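PDB 2OAS: 4-hydroxybutyrate coenzyme A transferase from Shewanella oneidensis, which probably transfers coenzyme A between acyl-CoA thioesters and carboxylic acids such as acetate or 4-hydroxybutyrate, and binds coenzyme A. Local coordinates for residues A29-K32 / V33-A37; V93-L97 / S98-K102; D237-L240 / Q241-K245; V373-R377 / A378-Y382. All blocks are in the same frame, centred on the assembly; numbering follows the deposited sequence.

Contact 1 (A29-K32 / V33-A37); sequences ATPK and VLLDA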
loop_
_atom_site.group_PDB
_atom_site.type_symbol
_atom_site.label_atom_id
_atom_site.label_comp_id
_atom_site.label_asym_id
_atom_site.label_seq_id
_atom_site.Cartn_x
_atom_site.Cartn_y
_atom_site.Cartn_z
ATOM N N ALA A 29 -2.645 -16.487 22.373
ATOM C CA ALA A 29 -1.656 -17.514 22.719
ATOM C C ALA A 29 -0.515 -17.022 23.594
ATOM O O ALA A 29 0.337 -17.817 23.989
ATOM C CB ALA A 29 -1.088 -18.143 21.440
ATOM N N THR A 30 -0.503 -15.724 23.898
ATOM C CA THR A 30 0.536 -15.141 24.742
ATOM C C THR A 30 0.805 -16.084 25.913
ATOM O O THR A 30 -0.079 -16.400 26.684
ATOM C CB THR A 30 0.104 -13.742 25.254
ATOM O OG1 THR A 30 -0.081 -12.877 24.135
ATOM C CG2 THR A 30 1.153 -13.143 26.177
ATOM N N PRO A 31 2.045 -16.566 26.027
ATOM C CA PRO A 31 2.447 -17.488 27.089
ATOM C C PRO A 31 2.550 -16.825 28.447
ATOM O O PRO A 31 3.640 -16.704 29.005
ATOM C CB PRO A 31 3.807 -18.005 26.606
ATOM C CG PRO A 31 3.797 -17.758 25.125
ATOM C CD PRO A 31 3.136 -16.406 25.041
ATOM N N LYS A 32 1.407 -16.412 28.979
ATOM C CA LYS A 32 1.350 -15.756 30.281
ATOM C C LYS A 32 2.092 -16.531 31.378
ATOM O O LYS A 32 2.845 -15.949 32.160
ATOM C CB LYS A 32 -0.113 -15.563 30.692
ATOM C CG LYS A 32 -0.292 -14.696 31.935
ATOM C CD LYS A 32 -1.751 -14.594 32.354
ATOM C CE LYS A 32 -1.878 -13.742 33.600
ATOM N NZ LYS A 32 -0.979 -14.255 34.669
ATOM N N VAL A 33 1.871 -17.840 31.432
ATOM C CA VAL A 33 2.508 -18.678 32.436
ATOM C C VAL A 33 4.020 -18.540 32.396
ATOM O O VAL A 33 4.678 -18.475 33.432
ATOM C CB VAL A 33 2.166 -20.168 32.227
ATOM C CG1 VAL A 33 2.844 -21.010 33.288
ATOM C CG2 VAL A 33 0.677 -20.373 32.281
ATOM N N LEU A 34 4.570 -18.497 31.193
ATOM C CA LEU A 34 6.009 -18.374 31.015
ATOM C C LEU A 34 6.457 -16.935 31.151
ATOM O O LEU A 34 7.494 -16.667 31.737
ATOM C CB LEU A 34 6.410 -18.913 29.640
ATOM C CG LEU A 34 7.162 -20.249 29.563
ATOM C CD1 LEU A 34 6.649 -21.225 30.601
ATOM C CD2 LEU A 34 7.023 -20.834 28.137
ATOM N N LEU A 35 5.677 -16.009 30.616
ATOM C CA LEU A 35 6.046 -14.609 30.680
ATOM C C LEU A 35 6.043 -14.100 32.125
ATOM O O LEU A 35 6.811 -13.208 32.460
ATOM C CB LEU A 35 5.122 -13.765 29.776
ATOM C CG LEU A 35 5.256 -13.886 28.237
ATOM C CD1 LEU A 35 4.226 -13.007 27.577
ATOM C CD2 LEU A 35 6.647 -13.500 27.751
ATOM N N ASP A 36 5.201 -14.667 32.986
ATOM C CA ASP A 36 5.189 -14.231 34.384
ATOM C C ASP A 36 6.454 -14.724 35.059
ATOM O O ASP A 36 6.995 -14.051 35.928
ATOM C CB ASP A 36 3.960 -14.750 35.140
ATOM C CG ASP A 36 2.690 -13.971 34.797
ATOM O OD1 ASP A 36 2.787 -12.937 34.101
ATOM O OD2 ASP A 36 1.596 -14.386 35.232
ATOM N N ALA A 37 6.942 -15.890 34.655
ATOM C CA ALA A 37 8.161 -16.397 35.267
ATOM C C ALA A 37 9.351 -15.552 34.796
ATOM O O ALA A 37 10.330 -15.379 35.520
ATOM C CB ALA A 37 8.371 -17.854 34.900
#
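Lys32 and Asp36, one helical turn apart, are joined by a salt bridge: Lys32 NZ lies 2.6 Å from Asp36 OD2, on the syn side of that oxygen and only slightly out of the carboxylate plane. The lysine chain is extended until its last torsion (chi4 -54°), which bends the ammonium group back along the helix to the acid. The other carboxylate oxygen, OD1, is hydrogen-bonded to Ser60 OG, and both ends of the group are thus held. With an alanine at Asp36, the Lys32 ammonium would probably be left without its mate and Ser60 without this acceptor.

Backbone bonds start the helix. Pro31 O takes the N-H of Leu35 at 2.7 Å in a nearly straight bond, with a weaker one from Leu34 N, and Lys32 O receives Asp36 N at 2.8 Å.

The apolar contacts lie on the buried side. Thr30 CG2 presses against Leu35 CD1 at 3.4 Å, the two side chains crossing at about a right angle, while Thr30 OG1 turns to Met27 O, Thr55 and Glu56. Pro31 CB rests 4.1 Å from Leu34 CB.

Proline, which has no N-H to offer, suits the N-cap position. Pro31 is also the centre of an inverse gamma turn, and turn and cap together lead the chain from strand 21-24 of the parallel sheet into helix 32-41.

Contact 2 (V93-L97 / S98-K102); sequences VPIFL and SEVPK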
loop_
_atom_site.group_PDB
_atom_site.type_symbol
_atom_site.label_atom_id
_atom_site.label_comp_id
_atom_site.label_asym_id
_atom_site.label_seq_id
_atom_site.Cartn_x
_atom_site.Cartn_y
_atom_site.Cartn_z
ATOM N N VAL A 93 8.007 -0.670 15.937
ATOM C CA VAL A 93 8.534 -0.912 14.602
ATOM C C VAL A 93 7.404 -1.079 13.607
ATOM O O VAL A 93 6.771 -2.119 13.549
ATOM C CB VAL A 93 9.423 -2.174 14.578
ATOM C CG1 VAL A 93 9.970 -2.406 13.166
ATOM C CG2 VAL A 93 10.574 -2.006 15.564
ATOM N N PRO A 94 7.131 -0.047 12.802
ATOM C CA PRO A 94 6.044 -0.177 11.834
ATOM C C PRO A 94 6.364 -1.218 10.748
ATOM O O PRO A 94 7.420 -1.160 10.121
ATOM C CB PRO A 94 5.905 1.244 11.297
ATOM C CG PRO A 94 7.304 1.771 11.355
ATOM C CD PRO A 94 7.808 1.257 12.677
ATOM N N ILE A 95 5.449 -2.162 10.529
ATOM C CA ILE A 95 5.665 -3.209 9.523
ATOM C C ILE A 95 4.396 -3.979 9.207
ATOM O O ILE A 95 3.631 -4.296 10.115
ATOM C CB ILE A 95 6.713 -4.226 9.998
ATOM C CG1 ILE A 95 6.896 -5.323 8.950
ATOM C CG2 ILE A 95 6.258 -4.873 11.275
ATOM C CD1 ILE A 95 8.042 -6.232 9.248
ATOM N N PHE A 96 4.164 -4.287 7.929
ATOM C CA PHE A 96 2.963 -5.055 7.571
ATOM C C PHE A 96 3.073 -6.384 8.286
ATOM O O PHE A 96 4.164 -6.930 8.417
ATOM C CB PHE A 96 2.862 -5.298 6.058
ATOM C CG PHE A 96 2.834 -4.045 5.255
ATOM C CD1 PHE A 96 1.854 -3.089 5.480
ATOM C CD2 PHE A 96 3.848 -3.766 4.352
ATOM C CE1 PHE A 96 1.890 -1.862 4.826
ATOM C CE2 PHE A 96 3.893 -2.542 3.691
ATOM C CZ PHE A 96 2.912 -1.586 3.932
ATOM N N LEU A 97 1.949 -6.895 8.752
ATOM C CA LEU A 97 1.958 -8.152 9.458
ATOM C C LEU A 97 2.508 -9.266 8.580
ATOM O O LEU A 97 3.317 -10.062 9.034
ATOM C CB LEU A 97 0.550 -8.494 9.947
ATOM C CG LEU A 97 0.596 -8.862 11.435
ATOM C CD1 LEU A 97 -0.428 -8.030 12.187
ATOM C CD2 LEU A 97 0.354 -10.347 11.628
ATOM N N SER A 98 2.088 -9.301 7.318
ATOM C CA SER A 98 2.563 -10.327 6.391
ATOM C C SER A 98 4.067 -10.233 6.136
ATOM O O SER A 98 4.673 -11.184 5.650
ATOM C CB SER A 98 1.813 -10.228 5.071
ATOM O OG SER A 98 1.907 -8.915 4.543
ATOM N N GLU A 99 4.670 -9.093 6.458
ATOM C CA GLU A 99 6.106 -8.910 6.239
ATOM C C GLU A 99 6.933 -9.408 7.421
ATOM O O GLU A 99 8.144 -9.576 7.307
ATOM C CB GLU A 99 6.454 -7.433 6.017
ATOM C CG GLU A 99 5.792 -6.740 4.838
ATOM C CD GLU A 99 6.260 -7.256 3.491
ATOM O OE1 GLU A 99 7.486 -7.332 3.265
ATOM O OE2 GLU A 99 5.390 -7.570 2.647
ATOM N N VAL A 100 6.291 -9.650 8.556
ATOM C CA VAL A 100 7.023 -10.094 9.727
ATOM C C VAL A 100 7.718 -11.437 9.519
ATOM O O VAL A 100 8.877 -11.591 9.874
ATOM C CB VAL A 100 6.104 -10.166 10.946
ATOM C CG1 VAL A 100 6.904 -10.513 12.186
ATOM C CG2 VAL A 100 5.390 -8.826 11.124
ATOM N N PRO A 101 7.024 -12.431 8.946
ATOM C CA PRO A 101 7.631 -13.750 8.716
ATOM C C PRO A 101 8.873 -13.640 7.844
ATOM O O PRO A 101 9.868 -14.339 8.064
ATOM C CB PRO A 101 6.526 -14.523 8.011
ATOM C CG PRO A 101 5.300 -13.956 8.616
ATOM C CD PRO A 101 5.601 -12.458 8.584
ATOM N N LYS A 102 8.809 -12.747 6.864
ATOM C CA LYS A 102 9.926 -12.530 5.951
ATOM C C LYS A 102 11.133 -11.893 6.653
ATOM O O LYS A 102 12.285 -12.213 6.340
ATOM C CB LYS A 102 9.495 -11.642 4.774
ATOM C CG LYS A 102 10.660 -11.163 3.911
ATOM C CD LYS A 102 10.512 -9.672 3.515
ATOM C CE LYS A 102 11.829 -9.127 2.904
ATOM N NZ LYS A 102 11.761 -7.723 2.358
#
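Phe96 and Glu99 run side by side: Glu99 CG meets the edge of the phenyl ring in its plane, 3.6 Å from Phe96 CD2, and ring and carboxylate stand almost perpendicular. The acid chain has CG beside its own backbone N (chi1 -60°), which sets that atom against the ring edge, and bends again at chi2. Nearer the backbone, Ile95 CG1 packs on Glu99 CB at 3.6 Å, and Ile95 CG2 reaches Val100 CG2 at 4.0 Å.

Beneath these side chains the backbone makes a beta turn, with Leu97 and Ser98 at its corners, closed by Glu99 N to Phe96 O at 3.0 Å. A second bond of the same span, Val100 N to Leu97 O at 3.0 Å, continues the winding and leads the loop after edge strand 91-92 into helix 100-105. Pro101 fits here because a first-turn residue needs no N-H; its CD sits 3.3 Å from Leu97 O.

Further out, Ser98 OG is hydrogen-bonded to Asp334. Glu99 OE2 forms a salt bridge with Arg337 of the second subunit, which also makes a cation-pi contact with Phe96. Leu97 lies on the coenzyme A side, its side chain about 4 Å from that of Glu233, the residue that bonds covalently to CoA.

Contact 3 (D237-L240 / Q241-K245); sequences DGIL and QLVEK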
loop_
_atom_site.group_PDB
_atom_site.type_symbol
_atom_site.label_atom_id
_atom_site.label_comp_id
_atom_site.label_asym_id
_atom_site.label_seq_id
_atom_site.Cartn_x
_atom_site.Cartn_y
_atom_site.Cartn_z
ATOM N N ASP A 237 -16.503 -14.959 18.100
ATOM C CA ASP A 237 -17.814 -15.549 18.282
ATOM C C ASP A 237 -18.818 -15.088 17.248
ATOM O O ASP A 237 -19.721 -15.836 16.885
ATOM C CB ASP A 237 -18.312 -15.230 19.688
ATOM C CG ASP A 237 -17.465 -15.892 20.765
ATOM O OD1 ASP A 237 -17.801 -17.024 21.175
ATOM O OD2 ASP A 237 -16.457 -15.284 21.183
ATOM N N GLY A 238 -18.652 -13.864 16.765
ATOM C CA GLY A 238 -19.568 -13.340 15.771
ATOM C C GLY A 238 -19.699 -14.272 14.584
ATOM O O GLY A 238 -20.801 -14.570 14.115
ATOM N N ILE A 239 -18.567 -14.756 14.104
ATOM C CA ILE A 239 -18.579 -15.643 12.954
ATOM C C ILE A 239 -19.197 -16.987 13.295
ATOM O O ILE A 239 -20.041 -17.503 12.562
ATOM C CB ILE A 239 -17.167 -15.858 12.440
ATOM C CG1 ILE A 239 -16.505 -14.499 12.223
ATOM C CG2 ILE A 239 -17.205 -16.643 11.149
ATOM C CD1 ILE A 239 -17.246 -13.619 11.248
ATOM N N LEU A 240 -18.776 -17.532 14.424
ATOM C CA LEU A 240 -19.269 -18.814 14.891
ATOM C C LEU A 240 -20.800 -18.898 14.809
ATOM O O LEU A 240 -21.347 -19.923 14.400
ATOM C CB LEU A 240 -18.778 -19.044 16.327
ATOM C CG LEU A 240 -19.218 -20.294 17.084
ATOM C CD1 LEU A 240 -18.751 -21.547 16.366
ATOM C CD2 LEU A 240 -18.659 -20.233 18.488
ATOM N N GLN A 241 -21.487 -17.821 15.174
ATOM C CA GLN A 241 -22.949 -17.793 15.140
ATOM C C GLN A 241 -23.533 -17.918 13.737
ATOM O O GLN A 241 -24.563 -18.554 13.549
ATOM C CB GLN A 241 -23.465 -16.507 15.786
ATOM C CG GLN A 241 -23.195 -16.418 17.282
ATOM C CD GLN A 241 -23.887 -15.224 17.923
ATOM O OE1 GLN A 241 -23.468 -14.072 17.745
ATOM N NE2 GLN A 241 -24.972 -15.494 18.661
ATOM N N LEU A 242 -22.884 -17.298 12.757
ATOM C CA LEU A 242 -23.350 -17.346 11.376
ATOM C C LEU A 242 -23.051 -18.707 10.764
ATOM O O LEU A 242 -23.712 -19.142 9.819
ATOM C CB LEU A 242 -22.687 -16.235 10.550
ATOM C CG LEU A 242 -23.396 -14.868 10.510
ATOM C CD1 LEU A 242 -23.789 -14.431 11.901
ATOM C CD2 LEU A 242 -22.494 -13.837 9.850
ATOM N N VAL A 243 -22.050 -19.380 11.304
ATOM C CA VAL A 243 -21.700 -20.688 10.804
ATOM C C VAL A 243 -22.785 -21.675 11.199
ATOM O O VAL A 243 -23.262 -22.444 10.362
ATOM C CB VAL A 243 -20.343 -21.158 11.373
ATOM C CG1 VAL A 243 -20.061 -22.595 10.957
ATOM C CG2 VAL A 243 -19.242 -20.223 10.873
ATOM N N GLU A 244 -23.199 -21.636 12.462
ATOM C CA GLU A 244 -24.223 -22.562 12.921
ATOM C C GLU A 244 -25.581 -22.243 12.302
ATOM O O GLU A 244 -26.512 -23.049 12.365
ATOM C CB GLU A 244 -24.291 -22.557 14.456
ATOM C CG GLU A 244 -24.367 -21.178 15.090
ATOM C CD GLU A 244 -23.974 -21.163 16.579
ATOM O OE1 GLU A 244 -24.758 -20.585 17.388
ATOM O OE2 GLU A 244 -22.883 -21.709 16.933
ATOM N N LYS A 245 -25.668 -21.079 11.669
ATOM C CA LYS A 245 -26.888 -20.647 11.002
ATOM C C LYS A 245 -26.863 -21.061 9.532
ATOM O O LYS A 245 -27.846 -20.883 8.819
ATOM C CB LYS A 245 -27.033 -19.121 11.110
ATOM C CG LYS A 245 -28.179 -18.663 11.996
ATOM C CD LYS A 245 -28.080 -19.290 13.373
ATOM C CE LYS A 245 -29.406 -19.219 14.136
ATOM N NZ LYS A 245 -29.384 -20.040 15.399
#
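Ile239 O is gripped by two amides of the next turn: Val243 N at 3.0 Å, lying close to the line of the carbonyl bond, and, more weakly, Leu242 N. Leu240 O is shared in the same fashion, with a firm bond from Glu244 N at 3.2 Å and a weak one from Val243 N. Before them, Gln241 N reaches Asp237 O at 3.2 Å. Three i to i+4 bonds, accepted by Asp237, Ile239 and Leu240, mark an alpha helix.

The side chains follow the same spacing. Val243 CG2 lies beside its own backbone N, which lets it touch both Ile239 O and, at 4.1 Å, Ile239 CG2; the two beta-branched residues offer methyls to each other where Ile239 is buried and Val243 only partly covered. Gln241, on the exposed side, lays its CG 3.5 Å from Asp237 O before its chain continues extended. Glu244 has CG between its backbone N and its carbonyl carbon (chi1 49°), which brings CG within 3.3 Å of Leu240 O and OE2 within 3.9 Å of Leu240 CG. That carboxylate oxygen also has a long, weak ion pair with Lys270, in keeping with an acid at an exposed place.

Asp237, hydrogen-bonded to Ser268, begins the helix just after strand 234-235. Helix 237-244 packs on helix 269-275 through Leu240, which meets Lys270, Leu271 and Tyr274, and through Val243, which meets Tyr274; Ile239 and Leu242 face helix 213-220 through Leu219, and both touch Ile248.

Contact 4 (V373-R377 / A378-Y382); sequences VVTTR and AHVHY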
loop_
_atom_site.group_PDB
_atom_site.type_symbol
_atom_site.label_atom_id
_atom_site.label_comp_id
_atom_site.label_asym_id
_atom_site.label_seq_id
_atom_site.Cartn_x
_atom_site.Cartn_y
_atom_site.Cartn_z
ATOM N N VAL A 373 -0.138 7.164 8.833
ATOM C CA VAL A 373 -1.057 6.771 7.775
ATOM C C VAL A 373 -0.889 5.268 7.532
ATOM O O VAL A 373 0.204 4.818 7.209
ATOM C CB VAL A 373 -0.751 7.517 6.467
ATOM C CG1 VAL A 373 -1.523 6.878 5.317
ATOM C CG2 VAL A 373 -1.096 8.974 6.612
ATOM N N VAL A 374 -1.954 4.498 7.705
ATOM C CA VAL A 374 -1.879 3.051 7.474
ATOM C C VAL A 374 -2.411 2.726 6.077
ATOM O O VAL A 374 -1.814 1.947 5.341
ATOM C CB VAL A 374 -2.698 2.271 8.532
ATOM C CG1 VAL A 374 -2.648 0.767 8.247
ATOM C CG2 VAL A 374 -2.134 2.555 9.916
ATOM N N THR A 375 -3.532 3.346 5.723
ATOM C CA THR A 375 -4.159 3.160 4.426
ATOM C C THR A 375 -4.226 4.534 3.755
ATOM O O THR A 375 -4.698 5.501 4.341
ATOM C CB THR A 375 -5.569 2.583 4.597
ATOM O OG1 THR A 375 -5.476 1.317 5.245
ATOM C CG2 THR A 375 -6.251 2.414 3.263
ATOM N N THR A 376 -3.755 4.598 2.517
ATOM C CA THR A 376 -3.691 5.843 1.776
ATOM C C THR A 376 -4.945 6.192 0.991
ATOM O O THR A 376 -5.850 5.373 0.847
ATOM C CB THR A 376 -2.507 5.797 0.809
ATOM O OG1 THR A 376 -2.729 4.770 -0.164
ATOM C CG2 THR A 376 -1.227 5.462 1.562
ATOM N N ARG A 377 -4.988 7.427 0.494
ATOM C CA ARG A 377 -6.097 7.920 -0.323
ATOM C C ARG A 377 -6.470 6.923 -1.407
ATOM O O ARG A 377 -7.612 6.488 -1.506
ATOM C CB ARG A 377 -5.708 9.185 -1.068
ATOM C CG ARG A 377 -5.467 10.383 -0.261
ATOM C CD ARG A 377 -4.825 11.444 -1.131
ATOM N NE ARG A 377 -4.838 12.725 -0.444
ATOM C CZ ARG A 377 -4.039 13.744 -0.728
ATOM N NH1 ARG A 377 -3.140 13.650 -1.700
ATOM N NH2 ARG A 377 -4.139 14.857 -0.024
ATOM N N ALA A 378 -5.486 6.597 -2.238
ATOM C CA ALA A 378 -5.678 5.694 -3.375
ATOM C C ALA A 378 -6.265 4.340 -3.018
ATOM O O ALA A 378 -6.895 3.695 -3.851
ATOM C CB ALA A 378 -4.345 5.515 -4.115
ATOM N N HIS A 379 -6.049 3.920 -1.774
ATOM C CA HIS A 379 -6.547 2.627 -1.283
ATOM C C HIS A 379 -8.036 2.609 -0.972
ATOM O O HIS A 379 -8.747 1.702 -1.363
ATOM C CB HIS A 379 -5.821 2.224 -0.002
ATOM C CG HIS A 379 -4.545 1.484 -0.231
ATOM N ND1 HIS A 379 -3.311 2.007 0.089
ATOM C CD2 HIS A 379 -4.311 0.266 -0.777
ATOM C CE1 HIS A 379 -2.370 1.145 -0.256
ATOM N NE2 HIS A 379 -2.950 0.082 -0.784
ATOM N N VAL A 380 -8.487 3.617 -0.254
ATOM C CA VAL A 380 -9.863 3.674 0.183
ATOM C C VAL A 380 -10.968 3.439 -0.848
ATOM O O VAL A 380 -10.900 3.878 -1.994
ATOM C CB VAL A 380 -10.121 5.012 0.922
ATOM C CG1 VAL A 380 -11.528 5.040 1.497
ATOM C CG2 VAL A 380 -9.093 5.185 2.024
ATOM N N HIS A 381 -11.986 2.714 -0.413
ATOM C CA HIS A 381 -13.123 2.436 -1.257
ATOM C C HIS A 381 -14.327 3.009 -0.524
ATOM O O HIS A 381 -14.853 4.037 -0.918
ATOM C CB HIS A 381 -13.285 0.918 -1.473
ATOM C CG HIS A 381 -14.435 0.547 -2.359
ATOM N ND1 HIS A 381 -14.722 -0.758 -2.700
ATOM C CD2 HIS A 381 -15.378 1.311 -2.969
ATOM C CE1 HIS A 381 -15.788 -0.781 -3.483
ATOM N NE2 HIS A 381 -16.204 0.462 -3.660
ATOM N N TYR A 382 -14.754 2.348 0.548
ATOM C CA TYR A 382 -15.888 2.830 1.333
ATOM C C TYR A 382 -15.476 3.236 2.733
ATOM O O TYR A 382 -14.538 2.690 3.304
ATOM C CB TYR A 382 -16.961 1.769 1.495
ATOM C CG TYR A 382 -17.930 1.623 0.363
ATOM C CD1 TYR A 382 -17.817 0.553 -0.535
ATOM C CD2 TYR A 382 -18.998 2.509 0.215
ATOM C CE1 TYR A 382 -18.738 0.364 -1.542
ATOM C CE2 TYR A 382 -19.937 2.332 -0.798
ATOM C CZ TYR A 382 -19.799 1.252 -1.674
ATOM O OH TYR A 382 -20.708 1.048 -2.688
#
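A buried turn at the end of edge strand 373-375 brings Thr375 and Thr376 against His379. The short polar link is between side chains: Thr376 OG1 lies 2.8 Å from His379 ND1 in a hydrogen bond that either partner could donate. The threonine hydroxyl sits between its backbone N and carbonyl carbon (chi1 64°), turned to the imidazole, and it approaches the ring obliquely. On the apolar branch of the neighbouring threonine, Thr375 CG2 packs tightly on His379 CB at 3.3 Å, while Thr375 OG1 goes to Gln332, a CoA-binding residue. Threonine suits position 375 because it carries a methyl and a hydroxyl on one carbon; Thr376 suits its place by its hydroxyl.

In the backbone, Thr376 O accepts His379 N at 3.0 Å, the donor lying well above the carbonyl plane, and takes a weak bond from Val380 N. The His379 bond closes a beta turn with Arg377 and Ala378 at its corners. Just before it, a classic beta bulge sets two residues, Val374 and Thr375, opposite the single Val316 at the margin of a four-stranded mixed sheet, and beyond the turn the chain heads for strand 382-385 of another sheet. Val380 CG2 stands 3.5 Å from Thr376 O.

Replacing His379 with an alanine would probably leave Thr376 OG1 without its ring partner and open a gap beside Phe96 of the second subunit, whose ring meets the imidazole edge-to-face. Arg377 points its guanidinium group into the same subunit interface, where NH1 forms a salt bridge with Asp319 of the second subunit.

How the contacts relate
Along the chain the four contacts come in series, and none nests in or crosses another. Contacts 1, 2 and 4 each shape a turn where a strand hands over to the next element, while contact 3 lies within one helix. Contact 1 joins strand 21-24 to its following helix; contact 2 does the same after edge strand 91-92, both in the N-terminal part of the chain. Contact 3, on helix 237-244, is across the chain's centre from contact 2. Contact 4 comes last, in the C-terminal part, between two mixed sheets. Contacts 2 and 4 approach most closely, with nearest atoms about 5 Å apart. Both face the second subunit and lie near bound coenzyme A, whereas contacts 1 and 3 stand farther from it.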